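Local atomic coordinates of putative phosphomethylpyrimidine kinase (Bacteroides thetaiotaomicron, PDB entry 3MBH), a protein that probably phosphorylates pyridoxal with ATP as a ribokinase-type vitamin B6 kinase, and is captured here with pyridoxal bound. Residues 11-16 with 41-46; 24-29 with 224-229; 55-60 with 83-88; 62-67 with 89-94. All blocks are in the same frame, centred on the assembly; numbering follows the deposited sequence.

Contact 1 (11-16 with 41-46). With PXL (3-hydroxy-5-(hydroxymethyl)-2-methylisonicotinaldehyde), chain G.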
loop_
_atom_site.group_PDB
_atom_site.type_symbol
_atom_site.label_atom_id
_atom_site.label_comp_id
_atom_site.label_asym_id
_atom_site.label_seq_id
_atom_site.Cartn_x
_atom_site.Cartn_y
_atom_site.Cartn_z
ATOM N N ALA A 11 -20.710 18.457 -7.160
ATOM C CA ALA A 11 -21.489 18.558 -8.382
ATOM C C ALA A 11 -20.480 18.922 -9.513
ATOM O O ALA A 11 -19.802 19.948 -9.423
ATOM C CB ALA A 11 -22.618 19.631 -8.240
ATOM N N ALA A 12 -20.422 18.096 -10.563
ATOM C CA ALA A 12 -19.489 18.223 -11.650
ATOM C C ALA A 12 -20.212 18.669 -12.918
ATOM O O ALA A 12 -20.965 17.898 -13.529
ATOM C CB ALA A 12 -18.721 16.898 -11.879
ATOM N N VAL A 13 -20.023 19.933 -13.269
ATOM C CA VAL A 13 -20.685 20.591 -14.415
ATOM C C VAL A 13 -19.697 20.591 -15.625
ATOM O O VAL A 13 -18.963 21.538 -15.845
ATOM C CB VAL A 13 -21.189 22.025 -14.055
ATOM C CG1 VAL A 13 -22.101 22.548 -15.191
ATOM C CG2 VAL A 13 -21.894 22.025 -12.641
ATOM N N HIS A 14 -19.701 19.470 -16.345
ATOM C CA HIS A 14 -18.793 19.190 -17.400
ATOM C C HIS A 14 -19.539 18.344 -18.414
ATOM O O HIS A 14 -20.579 17.760 -18.101
ATOM C CB HIS A 14 -17.593 18.356 -16.919
ATOM C CG HIS A 14 -16.737 19.026 -15.888
ATOM N ND1 HIS A 14 -15.522 19.588 -16.199
ATOM C CD2 HIS A 14 -16.867 19.131 -14.545
ATOM C CE1 HIS A 14 -14.974 20.096 -15.106
ATOM N NE2 HIS A 14 -15.769 19.837 -14.081
ATOM N N ASP A 15 -18.991 18.268 -19.616
ATOM C CA ASP A 15 -19.484 17.382 -20.623
ATOM C C ASP A 15 -19.101 15.894 -20.411
ATOM O O ASP A 15 -18.206 15.541 -19.625
ATOM C CB ASP A 15 -19.017 17.875 -21.969
ATOM C CG ASP A 15 -17.539 17.652 -22.165
ATOM O OD1 ASP A 15 -16.734 18.580 -21.807
ATOM O OD2 ASP A 15 -17.180 16.506 -22.572
ATOM N N LEU A 16 -19.826 15.011 -21.113
ATOM C CA LEU A 16 -19.521 13.587 -21.193
ATOM C C LEU A 16 -19.070 13.304 -22.603
ATOM O O LEU A 16 -19.861 13.421 -23.544
ATOM C CB LEU A 16 -20.717 12.726 -20.855
ATOM C CG LEU A 16 -20.470 11.187 -20.698
ATOM C CD1 LEU A 16 -19.692 10.884 -19.397
ATOM C CD2 LEU A 16 -21.739 10.395 -20.721
ATOM N N LEU A 41 -23.620 16.958 -13.561
ATOM C CA LEU A 41 -24.582 17.824 -14.247
ATOM C C LEU A 41 -24.014 18.016 -15.652
ATOM O O LEU A 41 -23.254 18.926 -15.883
ATOM C CB LEU A 41 -24.706 19.175 -13.568
ATOM C CG LEU A 41 -25.794 20.108 -14.128
ATOM C CD1 LEU A 41 -27.157 19.417 -14.075
ATOM C CD2 LEU A 41 -25.780 21.442 -13.355
ATOM N N PRO A 42 -24.371 17.127 -16.584
ATOM C CA PRO A 42 -23.708 17.068 -17.863
ATOM C C PRO A 42 -24.117 18.215 -18.792
ATOM O O PRO A 42 -25.291 18.541 -18.875
ATOM C CB PRO A 42 -24.146 15.701 -18.420
ATOM C CG PRO A 42 -25.504 15.469 -17.781
ATOM C CD PRO A 42 -25.370 16.046 -16.416
ATOM N N THR A 43 -23.125 18.858 -19.419
ATOM C CA THR A 43 -23.328 20.063 -20.226
ATOM C C THR A 43 -23.581 19.744 -21.695
ATOM O O THR A 43 -24.149 20.582 -22.432
ATOM C CB THR A 43 -22.130 20.982 -20.094
ATOM O OG1 THR A 43 -20.950 20.273 -20.532
ATOM C CG2 THR A 43 -21.948 21.464 -18.561
ATOM N N ALA A 44 -23.159 18.554 -22.103
ATOM C CA ALA A 44 -23.163 18.129 -23.498
ATOM C C ALA A 44 -22.786 16.660 -23.536
ATOM O O ALA A 44 -22.153 16.174 -22.614
ATOM C CB ALA A 44 -22.169 18.929 -24.365
ATOM N N VAL A 45 -23.154 15.993 -24.618
ATOM C CA VAL A 45 -22.686 14.650 -24.947
ATOM C C VAL A 45 -21.903 14.645 -26.247
ATOM O O VAL A 45 -22.384 15.136 -27.263
ATOM C CB VAL A 45 -23.838 13.668 -25.003
ATOM C CG1 VAL A 45 -23.366 12.273 -25.538
ATOM C CG2 VAL A 45 -24.347 13.509 -23.581
ATOM N N LEU A 46 -20.689 14.127 -26.204
ATOM C CA LEU A 46 -19.854 14.032 -27.393
ATOM C C LEU A 46 -19.271 12.630 -27.545
ATOM O O LEU A 46 -18.969 11.974 -26.558
ATOM C CB LEU A 46 -18.700 15.072 -27.339
ATOM C CG LEU A 46 -19.011 16.590 -27.165
ATOM C CD1 LEU A 46 -19.238 16.997 -25.691
ATOM C CD2 LEU A 46 -17.841 17.444 -27.726
HETATM O OP4 PXL G . -11.507 20.643 -20.644
HETATM C C5A PXL G . -11.052 20.318 -21.949
HETATM C C5 PXL G . -12.238 19.804 -22.772
HETATM C C6 PXL G . -13.437 19.357 -22.253
HETATM N N1 PXL G . -14.437 18.951 -23.034
HETATM C C2 PXL G . -14.416 18.869 -24.381
HETATM C C3 PXL G . -13.181 19.300 -25.051
HETATM C C4 PXL G . -12.081 19.805 -24.196
HETATM C C4A PXL G . -10.773 20.217 -24.701
HETATM O O4A PXL G . -10.587 19.876 -25.826
HETATM O O3 PXL G . -13.016 19.329 -26.383
HETATM C C2A PXL G . -15.661 18.316 -25.054
#
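Asp15 and Leu46 meet across the contact beside the methyl group of pyridoxal: Leu46 CD1 lies 3.8 Å from Asp15 OD2, while Leu46 CD2 reaches ligand atom C2A at 3.6 Å. The other carboxylate oxygen, Asp15 OD1, comes within 2.6 Å of pyridoxal N1. Its partner OD2 is held by hydroxyls of Ser17 and Ser23, which fixes the turn of the group. Behind this shell the segments run parallel, 22° apart. Leu16 N bonds Ala44 O nearly straight (3.0 Å, 175°), and Leu46 N returns to Leu16 O, so Leu46 is set beside Asp15. Further back, Val13 and Thr43 side chains cross at about a right angle, Val13 CG1 3.5 Å from Thr43 CG2; both are branched and put methyls between the backbones. With CG2 anti to its carbonyl carbon, Thr43 turns OG1 (chi1 59°) to the carbonyl of Tyr85. Acid at the ring nitrogen and leucine at the methyl match the two characters of the pyridine edge, and the carboxylate would probably stabilise positive character on N1.

Contact 2 (24-29 with 224-229). With PXL (3-hydroxy-5-(hydroxymethyl)-2-methylisonicotinaldehyde), chain G.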
loop_
_atom_site.group_PDB
_atom_site.type_symbol
_atom_site.label_atom_id
_atom_site.label_comp_id
_atom_site.label_asym_id
_atom_site.label_seq_id
_atom_site.Cartn_x
_atom_site.Cartn_y
_atom_site.Cartn_z
ATOM N N LEU A 24 -15.966 14.814 -17.789
ATOM C CA LEU A 24 -16.456 13.863 -16.770
ATOM C C LEU A 24 -15.654 12.531 -16.673
ATOM O O LEU A 24 -15.519 11.951 -15.574
ATOM C CB LEU A 24 -17.968 13.540 -16.951
ATOM C CG LEU A 24 -18.884 14.721 -16.605
ATOM C CD1 LEU A 24 -20.356 14.342 -17.040
ATOM C CD2 LEU A 24 -18.794 15.128 -15.147
ATOM N N THR A 25 -15.125 12.048 -17.788
ATOM C CA THR A 25 -14.418 10.784 -17.782
ATOM C C THR A 25 -13.038 10.948 -17.138
ATOM O O THR A 25 -12.351 9.954 -16.936
ATOM C CB THR A 25 -14.293 10.154 -19.169
ATOM O OG1 THR A 25 -13.675 11.076 -20.078
ATOM C CG2 THR A 25 -15.638 9.753 -19.698
ATOM N N VAL A 26 -12.666 12.183 -16.770
ATOM C CA VAL A 26 -11.455 12.437 -15.977
ATOM C C VAL A 26 -11.861 12.792 -14.538
ATOM O O VAL A 26 -11.275 12.295 -13.576
ATOM C CB VAL A 26 -10.661 13.561 -16.716
ATOM C CG1 VAL A 26 -9.719 14.286 -15.830
ATOM C CG2 VAL A 26 -9.921 12.935 -17.964
ATOM N N VAL A 27 -12.844 13.679 -14.393
ATOM C CA VAL A 27 -13.282 14.195 -13.103
ATOM C C VAL A 27 -13.835 13.098 -12.216
ATOM O O VAL A 27 -13.540 13.052 -11.035
ATOM C CB VAL A 27 -14.377 15.296 -13.297
ATOM C CG1 VAL A 27 -14.929 15.758 -11.950
ATOM C CG2 VAL A 27 -13.811 16.489 -14.097
ATOM N N ILE A 28 -14.627 12.188 -12.781
ATOM C CA ILE A 28 -15.239 11.119 -11.977
ATOM C C ILE A 28 -14.171 10.151 -11.376
ATOM O O ILE A 28 -14.089 10.005 -10.156
ATOM C CB ILE A 28 -16.357 10.356 -12.741
ATOM C CG1 ILE A 28 -17.557 11.275 -12.927
ATOM C CG2 ILE A 28 -16.746 9.112 -11.979
ATOM C CD1 ILE A 28 -18.585 10.749 -14.045
ATOM N N PRO A 29 -13.309 9.563 -12.199
ATOM C CA PRO A 29 -12.300 8.645 -11.618
ATOM C C PRO A 29 -11.327 9.291 -10.629
ATOM O O PRO A 29 -10.987 8.688 -9.590
ATOM C CB PRO A 29 -11.530 8.116 -12.841
ATOM C CG PRO A 29 -12.052 8.773 -13.991
ATOM C CD PRO A 29 -13.220 9.627 -13.661
ATOM N N GLY A 224 -5.924 19.997 -18.398
ATOM C CA GLY A 224 -6.548 20.985 -17.516
ATOM C C GLY A 224 -7.640 20.382 -16.618
ATOM O O GLY A 224 -7.803 20.779 -15.480
ATOM N N ASP A 225 -8.381 19.407 -17.147
ATOM C CA ASP A 225 -9.354 18.711 -16.374
ATOM C C ASP A 225 -8.689 17.823 -15.325
ATOM O O ASP A 225 -9.153 17.754 -14.181
ATOM C CB ASP A 225 -10.310 17.904 -17.262
ATOM C CG ASP A 225 -11.046 18.770 -18.280
ATOM O OD1 ASP A 225 -11.550 19.883 -17.935
ATOM O OD2 ASP A 225 -11.086 18.322 -19.451
ATOM N N THR A 226 -7.587 17.181 -15.673
ATOM C CA THR A 226 -6.853 16.370 -14.688
ATOM C C THR A 226 -6.266 17.283 -13.621
ATOM O O THR A 226 -6.410 17.025 -12.424
ATOM C CB THR A 226 -5.715 15.578 -15.340
ATOM O OG1 THR A 226 -6.275 14.621 -16.211
ATOM C CG2 THR A 226 -4.846 14.871 -14.290
ATOM N N PHE A 227 -5.634 18.362 -14.055
ATOM C CA PHE A 227 -5.078 19.346 -13.138
ATOM C C PHE A 227 -6.101 19.896 -12.115
ATOM O O PHE A 227 -5.860 19.916 -10.915
ATOM C CB PHE A 227 -4.460 20.522 -13.916
ATOM C CG PHE A 227 -3.878 21.589 -13.027
ATOM C CD1 PHE A 227 -2.592 21.489 -12.565
ATOM C CD2 PHE A 227 -4.642 22.688 -12.634
ATOM C CE1 PHE A 227 -2.068 22.464 -11.702
ATOM C CE2 PHE A 227 -4.124 23.677 -11.769
ATOM C CZ PHE A 227 -2.845 23.565 -11.323
ATOM N N THR A 228 -7.236 20.343 -12.626
ATOM C CA THR A 228 -8.257 20.986 -11.803
ATOM C C THR A 228 -8.943 19.981 -10.903
ATOM O O THR A 228 -9.230 20.314 -9.741
ATOM C CB THR A 228 -9.240 21.876 -12.660
ATOM O OG1 THR A 228 -8.441 22.797 -13.424
ATOM C CG2 THR A 228 -10.277 22.634 -11.746
ATOM N N SER A 229 -9.111 18.738 -11.384
ATOM C CA SER A 229 -9.693 17.660 -10.572
ATOM C C SER A 229 -8.774 17.355 -9.351
ATOM O O SER A 229 -9.258 17.256 -8.197
ATOM C CB SER A 229 -9.870 16.373 -11.399
ATOM O OG SER A 229 -10.930 16.474 -12.328
HETATM O OP4 PXL G . -11.507 20.643 -20.644
HETATM C C5A PXL G . -11.052 20.318 -21.949
HETATM C C5 PXL G . -12.238 19.804 -22.772
HETATM C C6 PXL G . -13.437 19.357 -22.253
HETATM N N1 PXL G . -14.437 18.951 -23.034
HETATM C C2 PXL G . -14.416 18.869 -24.381
HETATM C C3 PXL G . -13.181 19.300 -25.051
HETATM C C4 PXL G . -12.081 19.805 -24.196
HETATM C C4A PXL G . -10.773 20.217 -24.701
HETATM O O4A PXL G . -10.587 19.876 -25.826
HETATM O O3 PXL G . -13.016 19.329 -26.383
HETATM C C2A PXL G . -15.661 18.316 -25.054
#
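Val26 and Val27 on helix 24-33 pack against Asp225, Thr226 and Ser229 on helix 223-236, a buried helix-helix contact near the middle of the chain and next to the pyridoxal pocket. The axes run nearly parallel, 24° apart and 8.9 Å at closest approach, a spacing that the small Val, Thr and Ser side chains fill. Val26 CG1, anti to the backbone N (chi1 158°), leans across to Thr226 OG1 at 3.5 Å and also rests against Asp225 CB. One turn further along the helix, Ser229 OG touches Val27 CG2 at 3.4 Å. This hydroxyl can lie among methyls because it donates to Asp225 O (2.9 Å), which Ser229 N reaches from the other face of the carbonyl. Near the N-terminal end of helix 223-236, Asp225 OD2 accepts the hydrogen bond of pyridoxal OP4 at 2.6 Å, and Ser23 N hydrogen-bonds to OD2, steadying the carboxylate. Were Asp225 an alanine, OP4 and Ser23 N would probably lose their acceptor and the hydroxymethyl arm be freer to turn. The sequence Gly-Thr-Gly-Asp ending at Asp225 is the signature of ribokinase-fold kinases, in whose relatives this aspartate activates the substrate hydroxyl; its place beside OP4 is consistent with that role.

Contact 3 (55-60 with 83-88). With PXL (3-hydroxy-5-(hydroxymethyl)-2-methylisonicotinaldehyde), chain G.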
loop_
_atom_site.group_PDB
_atom_site.type_symbol
_atom_site.label_atom_id
_atom_site.label_comp_id
_atom_site.label_asym_id
_atom_site.label_seq_id
_atom_site.Cartn_x
_atom_site.Cartn_y
_atom_site.Cartn_z
ATOM N N PHE A 55 -16.402 15.327 -34.319
ATOM C CA PHE A 55 -17.041 14.825 -33.145
ATOM C C PHE A 55 -18.544 14.961 -33.306
ATOM O O PHE A 55 -18.995 15.865 -33.980
ATOM C CB PHE A 55 -16.581 15.614 -31.891
ATOM C CG PHE A 55 -16.677 17.113 -32.053
ATOM C CD1 PHE A 55 -15.615 17.843 -32.598
ATOM C CD2 PHE A 55 -17.792 17.779 -31.651
ATOM C CE1 PHE A 55 -15.711 19.232 -32.724
ATOM C CE2 PHE A 55 -17.887 19.162 -31.785
ATOM C CZ PHE A 55 -16.875 19.875 -32.362
ATOM N N SER A 56 -19.291 14.070 -32.640
ATOM C CA SER A 56 -20.730 14.237 -32.430
ATOM C C SER A 56 -20.906 15.212 -31.290
ATOM O O SER A 56 -20.051 15.308 -30.423
ATOM C CB SER A 56 -21.416 12.905 -32.100
ATOM O OG SER A 56 -20.990 12.379 -30.868
ATOM N N PHE A 57 -22.021 15.925 -31.295
ATOM C CA PHE A 57 -22.263 16.911 -30.274
ATOM C C PHE A 57 -23.769 17.029 -29.982
ATOM O O PHE A 57 -24.558 17.262 -30.873
ATOM C CB PHE A 57 -21.719 18.263 -30.734
ATOM C CG PHE A 57 -21.841 19.321 -29.710
ATOM C CD1 PHE A 57 -20.926 19.409 -28.693
ATOM C CD2 PHE A 57 -22.929 20.187 -29.705
ATOM C CE1 PHE A 57 -21.030 20.367 -27.704
ATOM C CE2 PHE A 57 -23.052 21.152 -28.710
ATOM C CZ PHE A 57 -22.097 21.254 -27.721
ATOM N N LEU A 58 -24.149 16.854 -28.721
ATOM C CA LEU A 58 -25.493 17.109 -28.266
ATOM C C LEU A 58 -25.426 18.083 -27.051
ATOM O O LEU A 58 -24.891 17.748 -25.977
ATOM C CB LEU A 58 -26.186 15.815 -27.853
ATOM C CG LEU A 58 -27.649 15.973 -27.391
ATOM C CD1 LEU A 58 -28.634 16.425 -28.506
ATOM C CD2 LEU A 58 -28.090 14.679 -26.753
ATOM N N ASP A 59 -26.061 19.228 -27.230
ATOM C CA ASP A 59 -26.094 20.329 -26.269
ATOM C C ASP A 59 -27.118 19.948 -25.243
ATOM O O ASP A 59 -28.261 19.717 -25.596
ATOM C CB ASP A 59 -26.559 21.612 -27.021
ATOM C CG ASP A 59 -26.778 22.840 -26.085
ATOM O OD1 ASP A 59 -26.467 22.825 -24.876
ATOM O OD2 ASP A 59 -27.248 23.876 -26.612
ATOM N N LEU A 60 -26.753 19.900 -23.979
ATOM C CA LEU A 60 -27.737 19.521 -22.943
ATOM C C LEU A 60 -28.301 20.714 -22.117
ATOM O O LEU A 60 -28.880 20.496 -21.014
ATOM C CB LEU A 60 -27.157 18.449 -22.017
ATOM C CG LEU A 60 -26.841 17.070 -22.637
ATOM C CD1 LEU A 60 -26.112 16.243 -21.574
ATOM C CD2 LEU A 60 -28.110 16.382 -23.136
ATOM N N THR A 83 -16.897 23.279 -12.190
ATOM C CA THR A 83 -17.355 23.468 -13.535
ATOM C C THR A 83 -16.218 23.430 -14.523
ATOM O O THR A 83 -15.089 23.822 -14.209
ATOM C CB THR A 83 -18.124 24.835 -13.706
ATOM O OG1 THR A 83 -17.200 25.936 -13.772
ATOM C CG2 THR A 83 -19.085 25.039 -12.603
ATOM N N GLY A 84 -16.541 23.033 -15.754
ATOM C CA GLY A 84 -15.593 23.067 -16.854
ATOM C C GLY A 84 -16.246 23.378 -18.193
ATOM O O GLY A 84 -16.913 24.464 -18.389
ATOM N N TYR A 85 -16.013 22.501 -19.150
ATOM C CA TYR A 85 -16.531 22.696 -20.498
ATOM C C TYR A 85 -18.065 22.798 -20.469
ATOM O O TYR A 85 -18.725 21.908 -20.027
ATOM C CB TYR A 85 -16.059 21.558 -21.399
ATOM C CG TYR A 85 -16.400 21.671 -22.878
ATOM C CD1 TYR A 85 -17.699 21.430 -23.327
ATOM C CD2 TYR A 85 -15.432 22.048 -23.828
ATOM C CE1 TYR A 85 -18.028 21.532 -24.656
ATOM C CE2 TYR A 85 -15.762 22.127 -25.157
ATOM C CZ TYR A 85 -17.079 21.884 -25.563
ATOM O OH TYR A 85 -17.436 21.951 -26.883
ATOM N N LEU A 86 -18.600 23.887 -20.991
ATOM C CA LEU A 86 -20.038 24.138 -21.070
ATOM C C LEU A 86 -20.524 24.028 -22.505
ATOM O O LEU A 86 -19.785 24.263 -23.454
ATOM C CB LEU A 86 -20.369 25.536 -20.532
ATOM C CG LEU A 86 -19.846 25.814 -19.132
ATOM C CD1 LEU A 86 -20.216 27.261 -18.645
ATOM C CD2 LEU A 86 -20.335 24.786 -18.113
ATOM N N GLY A 87 -21.758 23.638 -22.674
ATOM C CA GLY A 87 -22.280 23.301 -23.997
ATOM C C GLY A 87 -22.924 24.399 -24.833
ATOM O O GLY A 87 -23.202 24.179 -26.010
ATOM N N SER A 88 -23.198 25.566 -24.234
ATOM C CA SER A 88 -23.652 26.714 -24.995
ATOM C C SER A 88 -23.451 27.971 -24.138
ATOM O O SER A 88 -23.269 27.893 -22.941
ATOM C CB SER A 88 -25.153 26.576 -25.384
ATOM O OG SER A 88 -25.992 26.910 -24.264
HETATM O OP4 PXL G . -11.507 20.643 -20.644
HETATM C C5A PXL G . -11.052 20.318 -21.949
HETATM C C5 PXL G . -12.238 19.804 -22.772
HETATM C C6 PXL G . -13.437 19.357 -22.253
HETATM N N1 PXL G . -14.437 18.951 -23.034
HETATM C C2 PXL G . -14.416 18.869 -24.381
HETATM C C3 PXL G . -13.181 19.300 -25.051
HETATM C C4 PXL G . -12.081 19.805 -24.196
HETATM C C4A PXL G . -10.773 20.217 -24.701
HETATM O O4A PXL G . -10.587 19.876 -25.826
HETATM O O3 PXL G . -13.016 19.329 -26.383
HETATM C C2A PXL G . -15.661 18.316 -25.054
#
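Phe57 and Tyr85 bring strand 57-59, which runs antiparallel to strand 44-46, against the loop joining strand 80-83 to helix 91-102 in this ribokinase-type fold. The two side chains share a conformation: Phe57 holds CG opposite its backbone N (chi1 -176°), and Tyr85 does the same (chi1 -174°), which swings each ring out beside its own carbonyl carbon. As a result Phe57 CE1 arrives at the rim of the Tyr85 ring, near its plane and 4.0 Å from Tyr85 OH. A face of Tyr85 is left for the ligand, whose methyl C2A sits 3.7 Å above the ring centre, a CH-pi arrangement; an aromatic suits a residue with neighbours both at its rim and over its face. Gly87 O lies at the edge of the Phe57 ring, in its plane, 3.6 Å from Phe57 CZ. A CB at Gly87 would point toward Asp59 and come 3.4 Å from Asp59 OD1, so glycine keeps the approach uncrowded. Asp59 itself is extended, with OD1 bonded to Thr61 OG1 and OD2 in a salt bridge with Arg90. Ser88, whose hydroxyl also bonds Thr61 and weakly caps Arg90 N, places its CB 3.6 Å from Asp59 OD2.

Contact 4 (62-67 with 89-94)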
loop_
_atom_site.group_PDB
_atom_site.type_symbol
_atom_site.label_atom_id
_atom_site.label_comp_id
_atom_site.label_asym_id
_atom_site.label_seq_id
_atom_site.Cartn_x
_atom_site.Cartn_y
_atom_site.Cartn_z
ATOM N N ASP A 62 -30.900 22.568 -22.269
ATOM C CA ASP A 62 -32.261 22.506 -21.826
ATOM C C ASP A 62 -32.621 21.369 -20.862
ATOM O O ASP A 62 -33.679 21.426 -20.235
ATOM C CB ASP A 62 -33.176 22.539 -23.011
ATOM C CG ASP A 62 -33.022 23.846 -23.803
ATOM O OD1 ASP A 62 -32.951 24.924 -23.176
ATOM O OD2 ASP A 62 -32.940 23.772 -25.052
ATOM N N GLU A 63 -31.749 20.379 -20.703
ATOM C CA GLU A 63 -31.982 19.358 -19.687
ATOM C C GLU A 63 -31.484 19.788 -18.303
ATOM O O GLU A 63 -31.993 19.307 -17.291
ATOM C CB GLU A 63 -31.322 18.062 -20.082
ATOM C CG GLU A 63 -31.831 16.836 -19.330
ATOM C CD GLU A 63 -33.330 16.541 -19.547
ATOM O OE1 GLU A 63 -33.897 16.961 -20.581
ATOM O OE2 GLU A 63 -33.936 15.878 -18.665
HETATM N N MSE A 64 -30.514 20.687 -18.253
HETATM C CA MSE A 64 -29.868 21.059 -16.997
HETATM C C MSE A 64 -30.851 21.665 -15.972
HETATM O O MSE A 64 -30.857 21.270 -14.809
HETATM C CB MSE A 64 -28.661 21.994 -17.255
HETATM C CG MSE A 64 -27.478 21.301 -17.957
HETATM SE SE MSE A 64 -26.061 22.461 -18.614
HETATM C CE MSE A 64 -27.204 23.856 -19.195
ATOM N N PRO A 65 -31.704 22.600 -16.399
ATOM C CA PRO A 65 -32.689 23.088 -15.414
ATOM C C PRO A 65 -33.598 21.970 -14.882
ATOM O O PRO A 65 -34.044 22.012 -13.729
ATOM C CB PRO A 65 -33.512 24.153 -16.195
ATOM C CG PRO A 65 -32.558 24.559 -17.347
ATOM C CD PRO A 65 -31.864 23.250 -17.708
ATOM N N LYS A 66 -33.887 20.987 -15.727
ATOM C CA LYS A 66 -34.763 19.879 -15.316
ATOM C C LYS A 66 -34.066 19.024 -14.261
ATOM O O LYS A 66 -34.701 18.629 -13.251
ATOM C CB LYS A 66 -35.148 19.042 -16.539
ATOM C CG LYS A 66 -35.983 19.834 -17.573
ATOM C CD LYS A 66 -36.339 18.918 -18.759
ATOM C CE LYS A 66 -37.174 19.614 -19.767
ATOM N NZ LYS A 66 -37.205 18.792 -20.968
ATOM N N ILE A 67 -32.762 18.806 -14.442
ATOM C CA ILE A 67 -31.958 18.086 -13.469
ATOM C C ILE A 67 -31.844 18.885 -12.153
ATOM O O ILE A 67 -32.109 18.361 -11.072
ATOM C CB ILE A 67 -30.559 17.745 -14.022
ATOM C CG1 ILE A 67 -30.671 16.698 -15.150
ATOM C CG2 ILE A 67 -29.666 17.237 -12.910
ATOM C CD1 ILE A 67 -29.348 16.605 -16.034
ATOM N N PRO A 89 -23.518 29.148 -24.739
ATOM C CA PRO A 89 -23.436 30.361 -23.910
ATOM C C PRO A 89 -24.583 30.565 -22.914
ATOM O O PRO A 89 -24.415 31.296 -21.933
ATOM C CB PRO A 89 -23.380 31.497 -24.937
ATOM C CG PRO A 89 -22.943 30.787 -26.215
ATOM C CD PRO A 89 -23.481 29.419 -26.174
ATOM N N ARG A 90 -25.733 29.953 -23.177
ATOM C CA ARG A 90 -26.883 30.015 -22.283
ATOM C C ARG A 90 -26.599 29.315 -20.923
ATOM O O ARG A 90 -27.256 29.560 -19.938
ATOM C CB ARG A 90 -28.113 29.391 -22.963
ATOM C CG ARG A 90 -28.632 30.231 -24.093
ATOM C CD ARG A 90 -29.629 29.571 -25.031
ATOM N NE ARG A 90 -28.930 28.623 -25.918
ATOM C CZ ARG A 90 -29.113 27.310 -25.928
ATOM N NH1 ARG A 90 -30.024 26.734 -25.162
ATOM N NH2 ARG A 90 -28.428 26.566 -26.784
ATOM N N GLN A 91 -25.630 28.425 -20.897
ATOM C CA GLN A 91 -25.341 27.690 -19.684
ATOM C C GLN A 91 -24.706 28.546 -18.622
ATOM O O GLN A 91 -24.851 28.251 -17.456
ATOM C CB GLN A 91 -24.453 26.464 -19.957
ATOM C CG GLN A 91 -25.135 25.493 -20.907
ATOM C CD GLN A 91 -24.461 24.148 -21.011
ATOM O OE1 GLN A 91 -23.472 23.896 -20.321
ATOM N NE2 GLN A 91 -24.956 23.298 -21.917
ATOM N N ILE A 92 -24.051 29.630 -19.000
ATOM C CA ILE A 92 -23.350 30.393 -17.974
ATOM C C ILE A 92 -24.327 30.877 -16.899
ATOM O O ILE A 92 -24.098 30.681 -15.717
ATOM C CB ILE A 92 -22.490 31.513 -18.510
ATOM C CG1 ILE A 92 -21.153 30.925 -19.002
ATOM C CG2 ILE A 92 -22.251 32.573 -17.358
ATOM C CD1 ILE A 92 -21.240 30.146 -20.407
ATOM N N GLN A 93 -25.462 31.391 -17.311
ATOM C CA GLN A 93 -26.409 31.945 -16.339
ATOM C C GLN A 93 -27.147 30.864 -15.556
ATOM O O GLN A 93 -27.457 31.030 -14.393
ATOM C CB GLN A 93 -27.382 32.901 -17.011
ATOM C CG GLN A 93 -26.890 34.316 -17.105
ATOM C CD GLN A 93 -26.534 34.973 -15.726
ATOM O OE1 GLN A 93 -27.237 34.818 -14.709
ATOM N NE2 GLN A 93 -25.427 35.678 -15.716
ATOM N N ILE A 94 -27.430 29.765 -16.214
ATOM C CA ILE A 94 -28.005 28.577 -15.541
ATOM C C ILE A 94 -27.062 28.090 -14.455
ATOM O O ILE A 94 -27.463 27.794 -13.310
ATOM C CB ILE A 94 -28.337 27.434 -16.525
ATOM C CG1 ILE A 94 -29.423 27.908 -17.487
ATOM C CG2 ILE A 94 -28.784 26.176 -15.734
ATOM C CD1 ILE A 94 -29.637 27.035 -18.749
HETATM O O HOH W 1 -30.481 23.994 -26.030
#
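Asp62 and Arg90 face each other at the N-terminal ends of two neighbouring helices, 64-73 and 91-102. Their salt bridge is long, with Asp62 OD1 4.0 Å from Arg90 NH1 at the in-plane edge of the guanidinium, and the two flat groups are 41° apart. A water bridges the pair, lying 2.7 Å from Asp62 OD2 and 2.9 Å from Arg90 NH1, while NH2 is engaged by Asp59. Charged residues suit this solvent-exposed end; apolar ones lie further along, where Ile94 CD1 meets Pro65 CG at 4.1 Å. Both helices pack on one face of the central, largely parallel part of the mixed sheet in this alpha/beta fold, Ile67 touching Leu41 in the connection between strands 37-40 and 44-46. Gln91 uses both ends of its amide: OE1 accepts from Gly87 N, and NE2 donates to Thr43 O and Thr61 OG1. Shortened to alanine, Gln91 would probably leave Gly87 N and Thr43 O without these mates. Selenomethionine Met64 lies across Gln91, but it has two conformers and the detail is doubtful.

How the contacts relate
Contact 1 is the hub. It lies about 7 Å from contact 3, about 11 Å from contact 4 and about 12 Å from contact 2, centre to centre, and touches all three. Contacts 3 and 4 also meet, their centres about 11 Å apart. Strand 9-17 leads on to helix 24-33 of contact 2, and strand 44-46 pairs with strand 57-59 of contact 3 in the same sheet. Along the chain contacts 1 and 2 interlock, as do 3 and 4, while contacts 3 and 4 fall wholly between the two halves of contact 2. Contacts 2 and 4, about 21 Å apart, do not touch. Pyridoxal is gripped by contacts 1, 2 and 3; contact 4 lies farther out, and all four border the second subunit.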